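Local atomic coordinates of glucuronan lyase A (Trichoderma reesei, PDB entry 2ZZJ), a protein that binds a calcium ion and probably cleaves beta-1,4-glucuronan within the chain as an endo-acting polysaccharide lyase. Residues F32-T43 with G215-E223. Numbering follows the deposited sequence.
With CA (calcium ion), chain B.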
ATOM      1  N   PHE A  32      -9.659  -4.337  14.658  1.00 17.59           N
ATOM      2  CA  PHE A  32     -10.223  -3.011  14.591  1.00 17.59           C
ATOM      3  C   PHE A  32     -11.769  -3.009  14.728  1.00 18.50           C
ATOM      4  O   PHE A  32     -12.332  -2.201  15.467  1.00 19.27           O
ATOM      5  CB  PHE A  32      -9.788  -2.287  13.298  1.00 16.94           C
ATOM      6  CG  PHE A  32     -10.426  -0.935  13.122  1.00 14.62           C
ATOM      7  CD1 PHE A  32     -10.124   0.113  14.007  1.00 14.46           C
ATOM      8  CD2 PHE A  32     -11.334  -0.713  12.082  1.00 17.65           C
ATOM      9  CE1 PHE A  32     -10.730   1.371  13.878  1.00 15.30           C
ATOM     10  CE2 PHE A  32     -11.950   0.557  11.927  1.00 16.78           C
ATOM     11  CZ  PHE A  32     -11.650   1.601  12.840  1.00 16.80           C
ATOM     12  N   LYS A  33     -12.436  -3.901  14.019  1.00 18.54           N
ATOM     13  CA  LYS A  33     -13.906  -3.974  14.028  1.00 20.51           C
ATOM     14  C   LYS A  33     -14.273  -5.443  13.922  1.00 21.09           C
ATOM     15  O   LYS A  33     -13.548  -6.215  13.271  1.00 20.50           O
ATOM     16  CB  LYS A  33     -14.472  -3.170  12.845  1.00 19.94           C
ATOM     17  CG  LYS A  33     -15.969  -2.929  12.885  1.00 23.97           C
ATOM     18  CD  LYS A  33     -16.505  -2.213  11.614  1.00 22.00           C
ATOM     19  CE  LYS A  33     -15.887  -0.811  11.407  1.00 27.41           C
ATOM     20  NZ  LYS A  33     -16.470  -0.013  10.235  1.00 28.00           N
ATOM     21  N   GLY A  34     -15.391  -5.846  14.541  1.00 21.89           N
ATOM     22  CA  GLY A  34     -15.795  -7.255  14.470  1.00 23.50           C
ATOM     23  C   GLY A  34     -14.872  -8.132  15.291  1.00 23.53           C
ATOM     24  O   GLY A  34     -14.324  -7.686  16.284  1.00 24.89           O
ATOM     25  N   THR A  35     -14.664  -9.372  14.871  1.00 24.12           N
ATOM     26  CA  THR A  35     -13.928 -10.330  15.701  1.00 24.79           C
ATOM     27  C   THR A  35     -12.701 -10.887  15.001  1.00 24.15           C
ATOM     28  O   THR A  35     -12.103 -11.868  15.455  1.00 24.74           O
ATOM     29  CB  THR A  35     -14.846 -11.532  16.093  1.00 25.41           C
ATOM     30  OG1 THR A  35     -15.299 -12.188  14.902  1.00 27.50           O
ATOM     31  CG2 THR A  35     -16.052 -11.050  16.849  1.00 27.47           C
ATOM     32  N   SER A  36     -12.315 -10.277  13.881  1.00 22.06           N
ATOM     33  CA  SER A  36     -11.220 -10.803  13.100  1.00 20.61           C
ATOM     34  C   SER A  36     -10.405  -9.665  12.519  1.00 19.74           C
ATOM     35  O   SER A  36     -10.963  -8.617  12.177  1.00 19.28           O
ATOM     36  CB  SER A  36     -11.774 -11.636  11.955  1.00 20.87           C
ATOM     37  OG  SER A  36     -10.742 -12.434  11.413  1.00 23.59           O
ATOM     38  N   ALA A  37      -9.100  -9.873  12.421  1.00 18.19           N
ATOM     39  CA  ALA A  37      -8.247  -8.989  11.602  1.00 17.08           C
ATOM     40  C   ALA A  37      -7.126  -9.828  10.991  1.00 16.51           C
ATOM     41  O   ALA A  37      -6.999 -11.012  11.316  1.00 17.10           O
ATOM     42  CB  ALA A  37      -7.703  -7.868  12.444  1.00 16.92           C
ATOM     43  N   LEU A  38      -6.289  -9.219  10.152  1.00 15.47           N
ATOM     44  CA  LEU A  38      -5.161  -9.921   9.564  1.00 15.01           C
ATOM     45  C   LEU A  38      -3.888  -9.441  10.184  1.00 15.15           C
ATOM     46  O   LEU A  38      -3.745  -8.244  10.404  1.00 14.10           O
ATOM     47  CB  LEU A  38      -5.102  -9.689   8.059  1.00 14.63           C
ATOM     48  CG  LEU A  38      -6.283 -10.273   7.281  1.00 16.43           C
ATOM     49  CD1 LEU A  38      -6.215  -9.887   5.794  1.00 16.33           C
ATOM     50  CD2 LEU A  38      -6.343 -11.811   7.422  1.00 17.08           C
ATOM     51  N   LYS A  39      -2.981 -10.373  10.484  1.00 14.84           N
ATOM     52  CA  LYS A  39      -1.652 -10.035  11.004  1.00 15.65           C
ATOM     53  C   LYS A  39      -0.614 -10.397   9.948  1.00 15.64           C
ATOM     54  O   LYS A  39      -0.578 -11.539   9.477  1.00 15.80           O
ATOM     55  CB  LYS A  39      -1.363 -10.799  12.299  1.00 16.04           C
ATOM     56  CG  LYS A  39       0.006 -10.469  12.895  1.00 15.90           C
ATOM     57  CD  LYS A  39       0.242 -11.180  14.225  1.00 18.79           C
ATOM     58  CE  LYS A  39       0.265 -12.698  14.030  1.00 23.15           C
ATOM     59  NZ  LYS A  39       0.922 -13.309  15.256  1.00 27.98           N
ATOM     60  N   MET A  40       0.214  -9.429   9.548  1.00 14.78           N
ATOM     61  CA  MET A  40       1.295  -9.666   8.595  1.00 14.53           C
ATOM     62  C   MET A  40       2.611  -9.550   9.354  1.00 15.29           C
ATOM     63  O   MET A  40       2.800  -8.594  10.118  1.00 14.98           O
ATOM     64  CB  MET A  40       1.306  -8.617   7.470  1.00 15.22           C
ATOM     65  CG  MET A  40       0.279  -8.847   6.344  1.00 15.20           C
ATOM     66  SD  MET A  40      -1.382  -8.943   6.961  1.00 15.89           S
ATOM     67  CE  MET A  40      -2.261  -8.583   5.435  1.00 13.77           C
ATOM     68  N   THR A  41       3.504 -10.513   9.160  1.00 15.14           N
ATOM     69  CA  THR A  41       4.861 -10.422   9.758  1.00 14.93           C
ATOM     70  C   THR A  41       5.942 -10.661   8.720  1.00 15.61           C
ATOM     71  O   THR A  41       5.717 -11.360   7.690  1.00 14.89           O
ATOM     72  CB  THR A  41       5.054 -11.369  10.983  1.00 15.47           C
ATOM     73  OG1 THR A  41       5.363 -12.702  10.539  1.00 15.30           O
ATOM     74  CG2 THR A  41       3.818 -11.372  11.862  1.00 13.40           C
ATOM     75  N   GLN A  42       7.104 -10.060   8.957  1.00 15.31           N
ATOM     76  CA  GLN A  42       8.292 -10.346   8.154  1.00 15.59           C
ATOM     77  C   GLN A  42       9.516 -10.455   9.062  1.00 17.37           C
ATOM     78  O   GLN A  42       9.571  -9.824  10.122  1.00 17.12           O
ATOM     79  CB  GLN A  42       8.536  -9.284   7.078  1.00 15.90           C
ATOM     80  CG  GLN A  42       7.826  -9.588   5.738  1.00 15.51           C
ATOM     81  CD  GLN A  42       8.456 -10.830   5.076  1.00 20.07           C
ATOM     82  OE1 GLN A  42       9.593 -11.202   5.409  1.00 20.46           O
ATOM     83  NE2 GLN A  42       7.724 -11.475   4.157  1.00 16.18           N
ATOM     84  N   THR A  43      10.484 -11.271   8.657  1.00 17.67           N
ATOM     85  CA  THR A  43      11.650 -11.554   9.502  1.00 19.13           C
ATOM     86  C   THR A  43      12.894 -11.392   8.665  1.00 20.53           C
ATOM     87  O   THR A  43      13.027 -12.015   7.597  1.00 20.49           O
ATOM     88  CB  THR A  43      11.605 -13.000  10.090  1.00 19.15           C
ATOM     89  OG1 THR A  43      10.438 -13.172  10.898  1.00 20.34           O
ATOM     90  CG2 THR A  43      12.858 -13.294  10.953  1.00 19.47           C
ATOM     91  N   GLY A 215      14.380  -7.201  13.714  1.00 18.95           N
ATOM     92  CA  GLY A 215      14.310  -7.997  12.490  1.00 18.14           C
ATOM     93  C   GLY A 215      12.999  -8.742  12.339  1.00 18.16           C
ATOM     94  O   GLY A 215      12.723  -9.300  11.269  1.00 19.01           O
ATOM     95  N   PHE A 216      12.187  -8.751  13.389  1.00 16.88           N
ATOM     96  CA  PHE A 216      10.858  -9.334  13.325  1.00 16.63           C
ATOM     97  C   PHE A 216       9.833  -8.209  13.396  1.00 16.42           C
ATOM     98  O   PHE A 216       9.654  -7.580  14.449  1.00 17.53           O
ATOM     99  CB  PHE A 216      10.640 -10.308  14.477  1.00 16.72           C
ATOM    100  CG  PHE A 216       9.274 -10.943  14.498  1.00 17.83           C
ATOM    101  CD1 PHE A 216       8.839 -11.730  13.421  1.00 18.40           C
ATOM    102  CD2 PHE A 216       8.436 -10.808  15.623  1.00 16.60           C
ATOM    103  CE1 PHE A 216       7.571 -12.368  13.443  1.00 19.17           C
ATOM    104  CE2 PHE A 216       7.189 -11.418  15.643  1.00 17.34           C
ATOM    105  CZ  PHE A 216       6.749 -12.189  14.541  1.00 19.99           C
ATOM    106  N   ARG A 217       9.147  -7.990  12.287  1.00 15.45           N
ATOM    107  CA  ARG A 217       8.265  -6.826  12.147  1.00 14.62           C
ATOM    108  C   ARG A 217       6.825  -7.284  12.020  1.00 14.70           C
ATOM    109  O   ARG A 217       6.564  -8.242  11.305  1.00 14.79           O
ATOM    110  CB  ARG A 217       8.668  -6.016  10.922  1.00 13.99           C
ATOM    111  CG  ARG A 217      10.058  -5.334  11.023  1.00 12.89           C
ATOM    112  CD  ARG A 217       9.915  -4.035  11.829  1.00 14.77           C
ATOM    113  NE  ARG A 217      11.210  -3.424  12.145  1.00 14.74           N
ATOM    114  CZ  ARG A 217      11.362  -2.163  12.539  1.00 16.76           C
ATOM    115  NH1 ARG A 217      10.290  -1.352  12.646  1.00 12.84           N
ATOM    116  NH2 ARG A 217      12.594  -1.696  12.789  1.00 15.07           N
ATOM    117  N   GLN A 218       5.898  -6.596  12.689  1.00 13.58           N
ATOM    118  CA  GLN A 218       4.472  -6.988  12.683  1.00 13.24           C
ATOM    119  C   GLN A 218       3.541  -5.804  12.419  1.00 12.58           C
ATOM    120  O   GLN A 218       3.669  -4.747  13.057  1.00 13.04           O
ATOM    121  CB  GLN A 218       4.055  -7.609  14.008  1.00 14.16           C
ATOM    122  CG  GLN A 218       5.024  -8.682  14.559  1.00 16.89           C
ATOM    123  CD  GLN A 218       4.630  -9.096  15.923  1.00 19.90           C
ATOM    124  OE1 GLN A 218       5.196  -8.633  16.918  1.00 22.04           O
ATOM    125  NE2 GLN A 218       3.643  -9.962  15.994  1.00 21.15           N
ATOM    126  N   VAL A 219       2.589  -6.000  11.502  1.00 11.90           N
ATOM    127  CA  VAL A 219       1.589  -4.974  11.164  1.00 11.48           C
ATOM    128  C   VAL A 219       0.248  -5.710  11.004  1.00 12.52           C
ATOM    129  O   VAL A 219       0.219  -6.794  10.386  1.00 13.36           O
ATOM    130  CB  VAL A 219       1.930  -4.214   9.863  1.00 12.23           C
ATOM    131  CG1 VAL A 219       0.811  -3.116   9.596  1.00 10.91           C
ATOM    132  CG2 VAL A 219       3.335  -3.565   9.950  1.00 11.80           C
ATOM    133  N   TRP A 220      -0.820  -5.167  11.585  1.00 10.89           N
ATOM    134  CA  TRP A 220      -2.165  -5.729  11.486  1.00 11.17           C
ATOM    135  C   TRP A 220      -2.990  -4.888  10.504  1.00 10.96           C
ATOM    136  O   TRP A 220      -2.707  -3.686  10.339  1.00  9.80           O
ATOM    137  CB  TRP A 220      -2.854  -5.721  12.842  1.00 12.30           C
ATOM    138  CG  TRP A 220      -2.291  -6.696  13.833  1.00 13.99           C
ATOM    139  CD1 TRP A 220      -2.859  -7.880  14.245  1.00 17.68           C
ATOM    140  CD2 TRP A 220      -1.050  -6.594  14.516  1.00 14.38           C
ATOM    141  NE1 TRP A 220      -2.040  -8.510  15.187  1.00 15.30           N
ATOM    142  CE2 TRP A 220      -0.928  -7.733  15.358  1.00 15.81           C
ATOM    143  CE3 TRP A 220      -0.023  -5.650  14.507  1.00 13.03           C
ATOM    144  CZ2 TRP A 220       0.186  -7.945  16.157  1.00 16.76           C
ATOM    145  CZ3 TRP A 220       1.084  -5.859  15.346  1.00 16.39           C
ATOM    146  CH2 TRP A 220       1.176  -6.992  16.143  1.00 16.07           C
ATOM    147  N   TYR A 221      -3.989  -5.514   9.863  1.00 10.11           N
ATOM    148  CA  TYR A 221      -4.873  -4.835   8.927  1.00  9.69           C
ATOM    149  C   TYR A 221      -6.302  -5.254   9.172  1.00 11.61           C
ATOM    150  O   TYR A 221      -6.561  -6.379   9.636  1.00 12.75           O
ATOM    151  CB  TYR A 221      -4.528  -5.231   7.489  1.00  9.56           C
ATOM    152  CG  TYR A 221      -3.208  -4.698   7.019  1.00  9.34           C
ATOM    153  CD1 TYR A 221      -3.153  -3.498   6.296  1.00 10.17           C
ATOM    154  CD2 TYR A 221      -2.030  -5.360   7.299  1.00 11.05           C
ATOM    155  CE1 TYR A 221      -1.904  -2.973   5.839  1.00  7.82           C
ATOM    156  CE2 TYR A 221      -0.771  -4.845   6.866  1.00  8.99           C
ATOM    157  CZ  TYR A 221      -0.740  -3.676   6.132  1.00 10.29           C
ATOM    158  OH  TYR A 221       0.490  -3.249   5.685  1.00  9.80           O
ATOM    159  N   ASP A 222      -7.225  -4.397   8.786  1.00 11.68           N
ATOM    160  CA  ASP A 222      -8.646  -4.720   8.893  1.00 12.46           C
ATOM    161  C   ASP A 222      -9.456  -3.769   8.025  1.00 12.65           C
ATOM    162  O   ASP A 222      -8.957  -2.717   7.620  1.00 11.46           O
ATOM    163  CB  ASP A 222      -9.053  -4.574  10.364  1.00 12.44           C
ATOM    164  CG  ASP A 222     -10.324  -5.364  10.718  1.00 14.60           C
ATOM    165  OD1 ASP A 222     -10.967  -5.968   9.811  1.00 13.18           O
ATOM    166  OD2 ASP A 222     -10.661  -5.352  11.910  1.00 13.66           O
ATOM    167  N   GLU A 223     -10.727  -4.121   7.796  1.00 11.51           N
ATOM    168  CA  GLU A 223     -11.696  -3.218   7.265  1.00 12.12           C
ATOM    169  C   GLU A 223     -11.191  -2.544   5.960  1.00 12.23           C
ATOM    170  O   GLU A 223     -11.068  -1.318   5.893  1.00 12.82           O
ATOM    171  CB  GLU A 223     -12.068  -2.178   8.370  1.00 12.97           C
ATOM    172  CG  GLU A 223     -13.384  -1.480   8.188  1.00 18.46           C
ATOM    173  CD  GLU A 223     -14.626  -2.403   8.352  1.00 23.09           C
ATOM    174  OE1 GLU A 223     -15.723  -1.823   8.199  1.00 25.08           O
ATOM    175  OE2 GLU A 223     -14.520  -3.647   8.587  1.00 20.15           O
TER
HETATM  176 CA    CA B 239     -12.542  -7.050  11.335  1.00 17.46          CA
HETATM  177  O   HOH W   1     -14.092  -8.985  11.506  1.00 16.28           O
HETATM  178  O   HOH W   2     -14.226  -5.656  10.323  1.00 21.44           O
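Strands 37-43 and 216-223 run antiparallel, their axes 4.6 Å apart at closest, and the pairs Leu-38/Tyr-221, Met-40/Val-219 and Gln-42/Arg-217 each exchange two backbone hydrogen bonds. On the face carrying Lys-39 and Trp-220, the lysine chain runs alongside the indole, pointing the same way; its CG sits 3.9 Å from the centroid of the five-membered ring of Trp-220, over the face, a CH-pi contact. CG of Lys-39 lies anti to the backbone N (chi1 -179°), which carries the methylenes along the ring. Further on, the Phe-216 ring approaches Thr-41 and Thr-43; OG1 of Thr-43 lies 3.3 Å from CD1 of Phe-216, at the ring edge. On the other face Met-40 crosses Tyr-221 at about a right angle, and SD of Met-40 lies 3.7 Å from CD2 of Tyr-221 in an oblique Met-aromatic contact; the tyrosine OH hydrogen-bonds to O of Ile-89 in the second sheet of the beta-jelly roll.

Where loop 32-36 leads into strand 37-43, Asp-222 of the neighbouring strand binds calcium with both carboxylate oxygens, joined by O of Lys-33, O of Ser-36, O of Asp-7 and two waters. OD2 of Asp-222 also accepts a hydrogen bond from N of Lys-33 (3.1 Å, from above the carboxylate plane) and a weak one from N of Phe-32. Beside it, NZ of Lys-33 forms a 2.8 Å salt bridge with OE1 of Glu-223, while OE2 accepts a hydrogen bond from a calcium-bound water and is hydrogen-bonded to OH of Tyr-5. Calcium thus ties loop 32-36 and Asp-7 to strand 216-223 through a bidentate carboxylate whose negative charge the metal and backbone N-H groups probably offset, with Glu-223 as a second-shell group orienting one of the waters.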